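PDB 3QH4: esterase LipW from Mycobacterium marinum, which probably hydrolyses ester bonds in a narrow range of substrates, as an esterase of the alpha/beta hydrolase fold. Local coordinates for residues R106-L111 against V119-Y124; E141-V146 against R158-A163. All blocks are in the same frame, centred on the assembly; numbering follows the deposited sequence.

Contact 1: residues R106-L111 against V119-Y124; sequences RQCLEL and VVSVDY
Helix segment 106-111 lies almost antiparallel to strand 119-122, at 162° with 9.2 Å between the two axes, and the backbones come nearest where the CA of Cys108 is 6.6 Å from the CA of Val119. Cys108 and Val119 form the middle of the contact. With chi1 at -72°, the SG of Cys108 stands anti to the carbonyl carbon and reaches the strand between two alternate residues, 3.9 Å from CB of Ser121 and 4.0 Å from CG1 of Val119. Val119 spreads both methyls over the helix: while CG1 meets the sulfur, CG2 rests against the CB of Leu111 at 4.1 Å and passes the carbonyl oxygen of Cys108. Tyr78 and Tyr90, on the strands flanking 118-122, also pack on Cys108. Arg106 NE forms a salt bridge to Glu110 OE2 at 2.8 Å, in the guanidinium plane and on the anti lone pair of the oxygen; Arg113 and Arg114 form salt bridges to Glu110 OE1. Between helix and strand no hydrogen bond forms, so this layer of the beta-alpha-beta unit is joined by buried sulfur and methyl packing, while the Arg106-Glu110 salt bridge lies away from the strand, and Arg106 also reaches Glu296.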
loop_
_atom_site.group_PDB
_atom_site.type_symbol
_atom_site.label_atom_id
_atom_site.label_comp_id
_atom_site.label_asym_id
_atom_site.label_seq_id
_atom_site.Cartn_x
_atom_site.Cartn_y
_atom_site.Cartn_z
ATOM N N ARG A 106 4.739 -7.691 -7.747
ATOM C CA ARG A 106 5.029 -6.943 -8.975
ATOM C C ARG A 106 5.340 -5.481 -8.632
ATOM O O ARG A 106 6.314 -4.922 -9.125
ATOM C CB ARG A 106 3.870 -7.025 -9.967
ATOM C CG ARG A 106 4.127 -6.265 -11.282
ATOM C CD ARG A 106 5.313 -6.816 -12.080
ATOM N NE ARG A 106 5.414 -6.169 -13.402
ATOM C CZ ARG A 106 4.726 -6.531 -14.482
ATOM N NH1 ARG A 106 3.829 -7.533 -14.431
ATOM N NH2 ARG A 106 4.911 -5.858 -15.624
ATOM N N GLN A 107 4.491 -4.859 -7.801
ATOM C CA GLN A 107 4.716 -3.479 -7.396
ATOM C C GLN A 107 6.105 -3.291 -6.783
ATOM O O GLN A 107 6.789 -2.302 -7.075
ATOM C CB GLN A 107 3.596 -3.047 -6.430
ATOM C CG GLN A 107 3.806 -1.706 -5.635
ATOM C CD GLN A 107 3.646 -0.445 -6.516
ATOM O OE1 GLN A 107 2.596 0.211 -6.490
ATOM N NE2 GLN A 107 4.692 -0.094 -7.253
ATOM N N CYS A 108 6.515 -4.242 -5.930
ATOM C CA CYS A 108 7.803 -4.150 -5.239
ATOM C C CYS A 108 8.937 -4.246 -6.252
ATOM O O CYS A 108 9.918 -3.494 -6.145
ATOM C CB CYS A 108 7.941 -5.231 -4.147
ATOM S SG CYS A 108 6.874 -4.882 -2.714
ATOM N N LEU A 109 8.814 -5.161 -7.215
ATOM C CA LEU A 109 9.848 -5.335 -8.227
ATOM C C LEU A 109 10.005 -4.047 -9.031
ATOM O O LEU A 109 11.124 -3.637 -9.386
ATOM C CB LEU A 109 9.524 -6.497 -9.177
ATOM C CG LEU A 109 9.605 -7.882 -8.512
ATOM C CD1 LEU A 109 8.890 -8.866 -9.428
ATOM C CD2 LEU A 109 11.062 -8.327 -8.217
ATOM N N GLU A 110 8.863 -3.439 -9.346
ATOM C CA GLU A 110 8.863 -2.207 -10.146
ATOM C C GLU A 110 9.506 -1.071 -9.389
ATOM O O GLU A 110 10.336 -0.343 -9.951
ATOM C CB GLU A 110 7.460 -1.849 -10.653
ATOM C CG GLU A 110 6.836 -2.927 -11.583
ATOM C CD GLU A 110 7.528 -3.092 -12.925
ATOM O OE1 GLU A 110 8.257 -2.179 -13.378
ATOM O OE2 GLU A 110 7.343 -4.165 -13.530
ATOM N N LEU A 111 9.167 -0.922 -8.104
ATOM C CA LEU A 111 9.786 0.132 -7.287
ATOM C C LEU A 111 11.302 -0.051 -7.193
ATOM O O LEU A 111 12.058 0.891 -7.428
ATOM C CB LEU A 111 9.196 0.156 -5.875
ATOM C CG LEU A 111 7.739 0.594 -5.737
ATOM C CD1 LEU A 111 7.307 0.537 -4.269
ATOM C CD2 LEU A 111 7.531 2.010 -6.294
ATOM N N VAL A 119 13.834 -2.691 -1.415
ATOM C CA VAL A 119 12.487 -2.622 -0.847
ATOM C C VAL A 119 12.384 -3.763 0.171
ATOM O O VAL A 119 12.767 -4.909 -0.117
ATOM C CB VAL A 119 11.415 -2.793 -1.950
ATOM C CG1 VAL A 119 9.988 -2.806 -1.354
ATOM C CG2 VAL A 119 11.524 -1.662 -3.018
ATOM N N VAL A 120 11.854 -3.455 1.344
ATOM C CA VAL A 120 11.573 -4.508 2.340
ATOM C C VAL A 120 10.061 -4.533 2.508
ATOM O O VAL A 120 9.474 -3.577 3.038
ATOM C CB VAL A 120 12.302 -4.257 3.669
ATOM C CG1 VAL A 120 12.000 -5.331 4.722
ATOM C CG2 VAL A 120 13.827 -4.189 3.425
ATOM N N SER A 121 9.450 -5.637 2.061
ATOM C CA SER A 121 7.995 -5.777 2.084
ATOM C C SER A 121 7.591 -6.541 3.350
ATOM O O SER A 121 8.172 -7.608 3.651
ATOM C CB SER A 121 7.531 -6.513 0.817
ATOM O OG SER A 121 6.137 -6.749 0.860
ATOM N N VAL A 122 6.590 -6.003 4.056
ATOM C CA VAL A 122 6.177 -6.516 5.379
ATOM C C VAL A 122 5.019 -7.513 5.276
ATOM O O VAL A 122 3.955 -7.170 4.726
ATOM C CB VAL A 122 5.736 -5.350 6.313
ATOM C CG1 VAL A 122 5.353 -5.882 7.722
ATOM C CG2 VAL A 122 6.794 -4.289 6.433
ATOM N N ASP A 123 5.213 -8.728 5.789
ATOM C CA ASP A 123 4.110 -9.699 5.831
ATOM C C ASP A 123 3.395 -9.500 7.160
ATOM O O ASP A 123 3.589 -10.289 8.110
ATOM C CB ASP A 123 4.650 -11.138 5.735
ATOM C CG ASP A 123 3.569 -12.170 5.516
ATOM O OD1 ASP A 123 2.420 -11.817 5.205
ATOM O OD2 ASP A 123 3.892 -13.383 5.640
ATOM N N TYR A 124 2.593 -8.432 7.230
ATOM C CA TYR A 124 1.907 -8.082 8.474
ATOM C C TYR A 124 0.706 -8.964 8.785
ATOM O O TYR A 124 0.072 -9.542 7.881
ATOM C CB TYR A 124 1.484 -6.607 8.440
ATOM C CG TYR A 124 0.595 -6.215 7.279
ATOM C CD1 TYR A 124 1.133 -5.607 6.125
ATOM C CD2 TYR A 124 -0.777 -6.433 7.331
ATOM C CE1 TYR A 124 0.287 -5.200 5.059
ATOM C CE2 TYR A 124 -1.627 -6.029 6.285
ATOM C CZ TYR A 124 -1.080 -5.413 5.158
ATOM O OH TYR A 124 -1.903 -5.038 4.146
#

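Contact 2: residues E141-V146 against R158-A163; sequences EVLTWV and RRLAVA
No ring, amide or other flat group takes part where Leu143 and Val146 of the helix meet Leu160 and Val162 of the strand; there are no faces or edges to match, and the contact is made by the branched ends of aliphatic side chains. The one large ring of the helix segment, Trp145, belongs to another surface and packs on Val65 and Ile77 of neighbouring strands. Leu143 and Leu160 carry the contact between them. The CD1 of Leu143 sits 3.8 Å from CG1 of Val162 and 4.0 Å from CD2 of Leu160, bridging two alternate strand residues. CD2 of Leu160 faces the fork of Leu143: the CG of Leu143 is as near to it as CD1, and the CD2 of Leu143 follows at 4.2 Å. The two leucine side chains meet at a slant. In Leu160, CG anti to the backbone N (chi1 168°) is carried toward the helix, and chi2 near 75° turns CD2 to Leu143 and CD1 to Val146, whose CG1 lies more loosely at 4.4 Å. The CB of Val162 leaves the backbone across the line to the helix, and its CG1, anti to the carbonyl carbon, meets CD1 of Leu143. Pro185 packs on Leu143, and Val187 on both Leu160 and Val162. Helix and strand run nearly antiparallel, at 160°, with their axes 11.0 Å apart, so that only side chains meet across the gap. Helix residues three apart thus pack on strand residues two apart, while Ala161, between them, points away. This is the helix-on-sheet layering of an alpha/beta hydrolase: helix 134-148 links parallel strands 118-122 and 160-165, and the latter leads into a GxSxG turn, consistent with a nucleophile elbow carrying Ser166.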
loop_
_atom_site.group_PDB
_atom_site.type_symbol
_atom_site.label_atom_id
_atom_site.label_comp_id
_atom_site.label_asym_id
_atom_site.label_seq_id
_atom_site.Cartn_x
_atom_site.Cartn_y
_atom_site.Cartn_z
ATOM N N GLU A 141 8.010 -2.824 13.646
ATOM C CA GLU A 141 9.040 -3.799 13.962
ATOM C C GLU A 141 9.999 -3.944 12.780
ATOM O O GLU A 141 11.235 -3.942 12.971
ATOM C CB GLU A 141 8.381 -5.141 14.302
ATOM C CG GLU A 141 9.340 -6.216 14.776
ATOM C CD GLU A 141 9.616 -6.188 16.284
ATOM O OE1 GLU A 141 9.296 -5.184 16.973
ATOM O OE2 GLU A 141 10.168 -7.194 16.778
ATOM N N VAL A 142 9.440 -4.029 11.563
ATOM C CA VAL A 142 10.275 -4.176 10.378
ATOM C C VAL A 142 11.093 -2.922 10.133
ATOM O O VAL A 142 12.295 -3.011 9.894
ATOM C CB VAL A 142 9.475 -4.588 9.117
ATOM C CG1 VAL A 142 10.383 -4.583 7.850
ATOM C CG2 VAL A 142 8.886 -5.979 9.346
ATOM N N LEU A 143 10.463 -1.759 10.221
ATOM C CA LEU A 143 11.208 -0.516 9.997
ATOM C C LEU A 143 12.386 -0.368 10.991
ATOM O O LEU A 143 13.488 0.007 10.590
ATOM C CB LEU A 143 10.289 0.705 10.070
ATOM C CG LEU A 143 11.015 2.029 9.731
ATOM C CD1 LEU A 143 10.036 2.884 8.933
ATOM C CD2 LEU A 143 11.474 2.721 10.992
ATOM N N THR A 144 12.146 -0.656 12.270
ATOM C CA THR A 144 13.219 -0.587 13.295
ATOM C C THR A 144 14.376 -1.535 12.958
ATOM O O THR A 144 15.555 -1.184 13.111
ATOM C CB THR A 144 12.631 -0.891 14.710
ATOM O OG1 THR A 144 11.645 0.099 15.006
ATOM C CG2 THR A 144 13.735 -0.854 15.804
ATOM N N TRP A 145 14.022 -2.727 12.485
ATOM C CA TRP A 145 14.987 -3.758 12.127
ATOM C C TRP A 145 15.812 -3.352 10.901
ATOM O O TRP A 145 17.036 -3.567 10.862
ATOM C CB TRP A 145 14.221 -5.052 11.885
ATOM C CG TRP A 145 14.997 -6.222 11.395
ATOM C CD1 TRP A 145 15.629 -7.170 12.165
ATOM C CD2 TRP A 145 15.154 -6.643 10.030
ATOM N NE1 TRP A 145 16.188 -8.135 11.361
ATOM C CE2 TRP A 145 15.901 -7.851 10.052
ATOM C CE3 TRP A 145 14.721 -6.136 8.793
ATOM C CZ2 TRP A 145 16.245 -8.538 8.890
ATOM C CZ3 TRP A 145 15.055 -6.814 7.651
ATOM C CH2 TRP A 145 15.804 -8.009 7.697
ATOM N N VAL A 146 15.159 -2.726 9.919
ATOM C CA VAL A 146 15.829 -2.224 8.729
ATOM C C VAL A 146 16.905 -1.221 9.119
ATOM O O VAL A 146 18.035 -1.295 8.643
ATOM C CB VAL A 146 14.795 -1.599 7.739
ATOM C CG1 VAL A 146 15.454 -0.739 6.692
ATOM C CG2 VAL A 146 13.959 -2.726 7.125
ATOM N N ARG A 158 20.102 6.634 6.074
ATOM C CA ARG A 158 19.843 8.056 5.839
ATOM C C ARG A 158 18.904 8.296 4.651
ATOM O O ARG A 158 18.469 9.445 4.408
ATOM C CB ARG A 158 21.144 8.835 5.629
ATOM N N ARG A 159 18.599 7.226 3.904
ATOM C CA ARG A 159 17.698 7.344 2.741
ATOM C C ARG A 159 16.617 6.279 2.876
ATOM O O ARG A 159 16.577 5.294 2.126
ATOM C CB ARG A 159 18.459 7.268 1.402
ATOM C CG ARG A 159 19.269 8.512 1.133
ATOM C CD ARG A 159 19.978 8.399 -0.223
ATOM N NE ARG A 159 21.032 7.397 -0.155
ATOM C CZ ARG A 159 21.599 6.841 -1.212
ATOM N NH1 ARG A 159 21.201 7.181 -2.442
ATOM N NH2 ARG A 159 22.569 5.941 -1.026
ATOM N N LEU A 160 15.765 6.480 3.874
ATOM C CA LEU A 160 14.674 5.546 4.165
ATOM C C LEU A 160 13.344 6.159 3.769
ATOM O O LEU A 160 13.013 7.283 4.189
ATOM C CB LEU A 160 14.666 5.175 5.649
ATOM C CG LEU A 160 13.427 4.436 6.190
ATOM C CD1 LEU A 160 13.456 3.009 5.726
ATOM C CD2 LEU A 160 13.465 4.490 7.757
ATOM N N ALA A 161 12.598 5.406 2.949
ATOM C CA ALA A 161 11.255 5.797 2.524
ATOM C C ALA A 161 10.269 4.732 3.012
ATOM O O ALA A 161 10.661 3.599 3.333
ATOM C CB ALA A 161 11.194 5.925 0.997
ATOM N N VAL A 162 8.999 5.110 3.068
ATOM C CA VAL A 162 7.934 4.179 3.405
ATOM C C VAL A 162 6.918 4.222 2.257
ATOM O O VAL A 162 6.798 5.244 1.572
ATOM C CB VAL A 162 7.279 4.516 4.780
ATOM C CG1 VAL A 162 8.305 4.367 5.945
ATOM C CG2 VAL A 162 6.680 5.940 4.802
ATOM N N ALA A 163 6.232 3.107 2.012
ATOM C CA ALA A 163 5.364 3.027 0.862
ATOM C C ALA A 163 4.312 1.979 1.117
ATOM O O ALA A 163 4.518 1.050 1.920
ATOM C CB ALA A 163 6.182 2.651 -0.414
#

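Overall arrangement
The two contacts follow one another along the chain and share the central mixed sheet, their centres about 12 Å apart. Contact 1 packs helix 105-115 on one face of strand 118-122; contact 2 packs helix 134-148 on strand 160-165 from the other face. Strand 85-91 lies between these two strands. The contacts meet directly through Val120, which points away from helix 105-115: CG1 of Val120 is 3.6 Å from CG1 of Val142. Val122 also packs on Val142. The strand is therefore sandwiched between helices, giving the three-layer core on which the probable Ser166, His288 and Asp258 triad is built.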